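Local coordinates for protein nucleoporin NUP159 (Saccharomyces cerevisiae, PDB 1XIP) that serves in the nuclear pore complex, where its N-terminal beta-propeller domain tethers the helicase Dbp5 to the pore for mRNA export, at residues H96-L101 and D112-S117. Numbering follows the deposited sequence.
Sequences HGDQVL and DLEELS
Leu113 N gives its hydrogen to Asp98 O at 3.0 Å, the one backbone hydrogen bond that joins the two segments. It carries an antiparallel pairing one step past the last bridge, the non-hydrogen-bonded pair Gln99–Asp112, whose CA atoms lie 4.8 Å apart. The accepting carbonyl belongs to the type II' turn His96–Gln99, with Gly97 at positive phi, so the bond ties the corner of a hairpin turn to the start of the loop after strand 107-112.

Apolar contact comes from Leu113. With CG beside its own backbone N (chi1 -78°), the side chain lies back over the turn: Leu113 CD1 sits 3.6 Å from Asp98 C, while Leu113 CD2 meets Val100 CG2 at 3.6 Å, the two side chains crossing at about a right angle. Cut back to an alanine, this residue would have no methyl to set against Val100 CG2 or the Asp98 carbonyl, which would probably open a gap between turn and loop, although the backbone bond could persist.

Asp98 and Glu114, both exposed, bring their carboxylates together. Asp98 OD2 and Glu114 OE2 are 2.5 Å apart, their carboxylate planes perpendicular; so close an approach of like charges might raise the proton affinity of one of them. Within the loop, Asp112 OD1 accepts a weak bond from Glu114 N at 3.4 Å, two residues on, as in an Asx turn.

The contact illustrates how a four-stranded antiparallel propeller blade is finished at one end: the turn between strands 90-96 and 99-104 meets the loop from 107-112 to 119-124. Leu113 and Val100 also pack on Phe95 of the blade, and reach Leu51 and Val53, respectively, on strand 51-56 of the adjacent sheet.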
loop_
_atom_site.group_PDB
_atom_site.type_symbol
_atom_site.label_atom_id
_atom_site.label_comp_id
_atom_site.label_asym_id
_atom_site.label_seq_id
_atom_site.Cartn_x
_atom_site.Cartn_y
_atom_site.Cartn_z
ATOM N N HIS A 96 3.177 -15.042 -7.037
ATOM C CA HIS A 96 3.819 -14.861 -8.334
ATOM C C HIS A 96 3.937 -16.208 -9.031
ATOM O O HIS A 96 4.716 -17.057 -8.614
ATOM C CB HIS A 96 5.215 -14.244 -8.165
ATOM C CG HIS A 96 5.988 -14.132 -9.449
ATOM N ND1 HIS A 96 7.052 -14.961 -9.756
ATOM C CD2 HIS A 96 5.850 -13.292 -10.508
ATOM C CE1 HIS A 96 7.540 -14.626 -10.942
ATOM N NE2 HIS A 96 6.829 -13.617 -11.419
ATOM N N GLY A 97 3.181 -16.407 -10.099
ATOM C CA GLY A 97 3.171 -17.701 -10.746
ATOM C C GLY A 97 2.753 -18.740 -9.727
ATOM O O GLY A 97 1.775 -18.548 -9.010
ATOM N N ASP A 98 3.511 -19.821 -9.621
ATOM C CA ASP A 98 3.189 -20.851 -8.637
ATOM C C ASP A 98 4.012 -20.739 -7.343
ATOM O O ASP A 98 4.277 -21.727 -6.682
ATOM C CB ASP A 98 3.322 -22.234 -9.267
ATOM C CG ASP A 98 2.083 -22.624 -10.087
ATOM O OD1 ASP A 98 1.910 -22.100 -11.223
ATOM O OD2 ASP A 98 1.225 -23.443 -9.664
ATOM N N GLN A 99 4.388 -19.515 -6.994
ATOM C CA GLN A 99 5.258 -19.249 -5.865
ATOM C C GLN A 99 4.688 -18.153 -4.983
ATOM O O GLN A 99 3.806 -17.404 -5.393
ATOM C CB GLN A 99 6.621 -18.781 -6.369
ATOM C CG GLN A 99 7.556 -19.875 -6.812
ATOM C CD GLN A 99 8.871 -19.317 -7.350
ATOM O OE1 GLN A 99 9.001 -18.100 -7.600
ATOM N NE2 GLN A 99 9.851 -20.199 -7.528
ATOM N N VAL A 100 5.210 -18.055 -3.769
ATOM C CA VAL A 100 4.941 -16.916 -2.917
ATOM C C VAL A 100 6.273 -16.226 -2.592
ATOM O O VAL A 100 7.227 -16.865 -2.148
ATOM C CB VAL A 100 4.221 -17.335 -1.625
ATOM C CG1 VAL A 100 3.982 -16.148 -0.740
ATOM C CG2 VAL A 100 2.909 -17.972 -1.939
ATOM N N LEU A 101 6.357 -14.934 -2.829
ATOM C CA LEU A 101 7.559 -14.244 -2.447
ATOM C C LEU A 101 7.368 -13.637 -1.081
ATOM O O LEU A 101 6.309 -13.126 -0.776
ATOM C CB LEU A 101 7.968 -13.199 -3.484
ATOM C CG LEU A 101 8.143 -13.740 -4.912
ATOM C CD1 LEU A 101 8.525 -12.641 -5.852
ATOM C CD2 LEU A 101 9.166 -14.862 -4.952
ATOM N N ASP A 112 7.536 -22.577 -2.661
ATOM C CA ASP A 112 6.998 -23.261 -3.808
ATOM C C ASP A 112 5.619 -23.764 -3.436
ATOM O O ASP A 112 5.476 -24.496 -2.476
ATOM C CB ASP A 112 7.926 -24.416 -4.152
ATOM C CG ASP A 112 7.674 -24.998 -5.528
ATOM O OD1 ASP A 112 6.597 -24.742 -6.141
ATOM O OD2 ASP A 112 8.515 -25.748 -6.072
ATOM N N LEU A 113 4.596 -23.364 -4.181
ATOM C CA LEU A 113 3.221 -23.619 -3.747
ATOM C C LEU A 113 2.795 -25.033 -4.033
ATOM O O LEU A 113 1.764 -25.481 -3.537
ATOM C CB LEU A 113 2.230 -22.638 -4.378
ATOM C CG LEU A 113 2.158 -21.230 -3.781
ATOM C CD1 LEU A 113 1.534 -20.296 -4.785
ATOM C CD2 LEU A 113 1.372 -21.208 -2.478
ATOM N N GLU A 114 3.590 -25.738 -4.833
ATOM C CA GLU A 114 3.306 -27.131 -5.143
ATOM C C GLU A 114 4.200 -28.125 -4.387
ATOM O O GLU A 114 3.896 -29.321 -4.332
ATOM C CB GLU A 114 3.346 -27.362 -6.655
ATOM C CG GLU A 114 1.966 -27.251 -7.305
ATOM C CD GLU A 114 2.025 -26.968 -8.799
ATOM O OE1 GLU A 114 2.621 -27.781 -9.558
ATOM O OE2 GLU A 114 1.464 -25.935 -9.225
ATOM N N GLU A 115 5.298 -27.631 -3.819
ATOM C CA GLU A 115 6.092 -28.403 -2.869
ATOM C C GLU A 115 6.449 -27.533 -1.672
ATOM O O GLU A 115 7.564 -27.005 -1.577
ATOM C CB GLU A 115 7.353 -28.976 -3.527
ATOM C CG GLU A 115 7.744 -30.351 -2.991
ATOM C CD GLU A 115 9.110 -30.836 -3.501
ATOM O OE1 GLU A 115 9.988 -29.969 -3.801
ATOM O OE2 GLU A 115 9.316 -32.085 -3.601
ATOM N N LEU A 116 5.491 -27.402 -0.751
ATOM C CA LEU A 116 5.589 -26.465 0.372
ATOM C C LEU A 116 6.785 -26.699 1.307
ATOM O O LEU A 116 7.025 -25.913 2.224
ATOM C CB LEU A 116 4.283 -26.438 1.167
ATOM C CG LEU A 116 3.081 -25.794 0.473
ATOM C CD1 LEU A 116 1.776 -26.267 1.105
ATOM C CD2 LEU A 116 3.148 -24.269 0.452
ATOM N N SER A 117 7.535 -27.769 1.066
ATOM C CA SER A 117 8.737 -28.046 1.842
ATOM C C SER A 117 9.866 -27.078 1.483
ATOM O O SER A 117 10.778 -26.850 2.289
ATOM C CB SER A 117 9.193 -29.496 1.643
ATOM O OG SER A 117 8.886 -29.964 0.342
#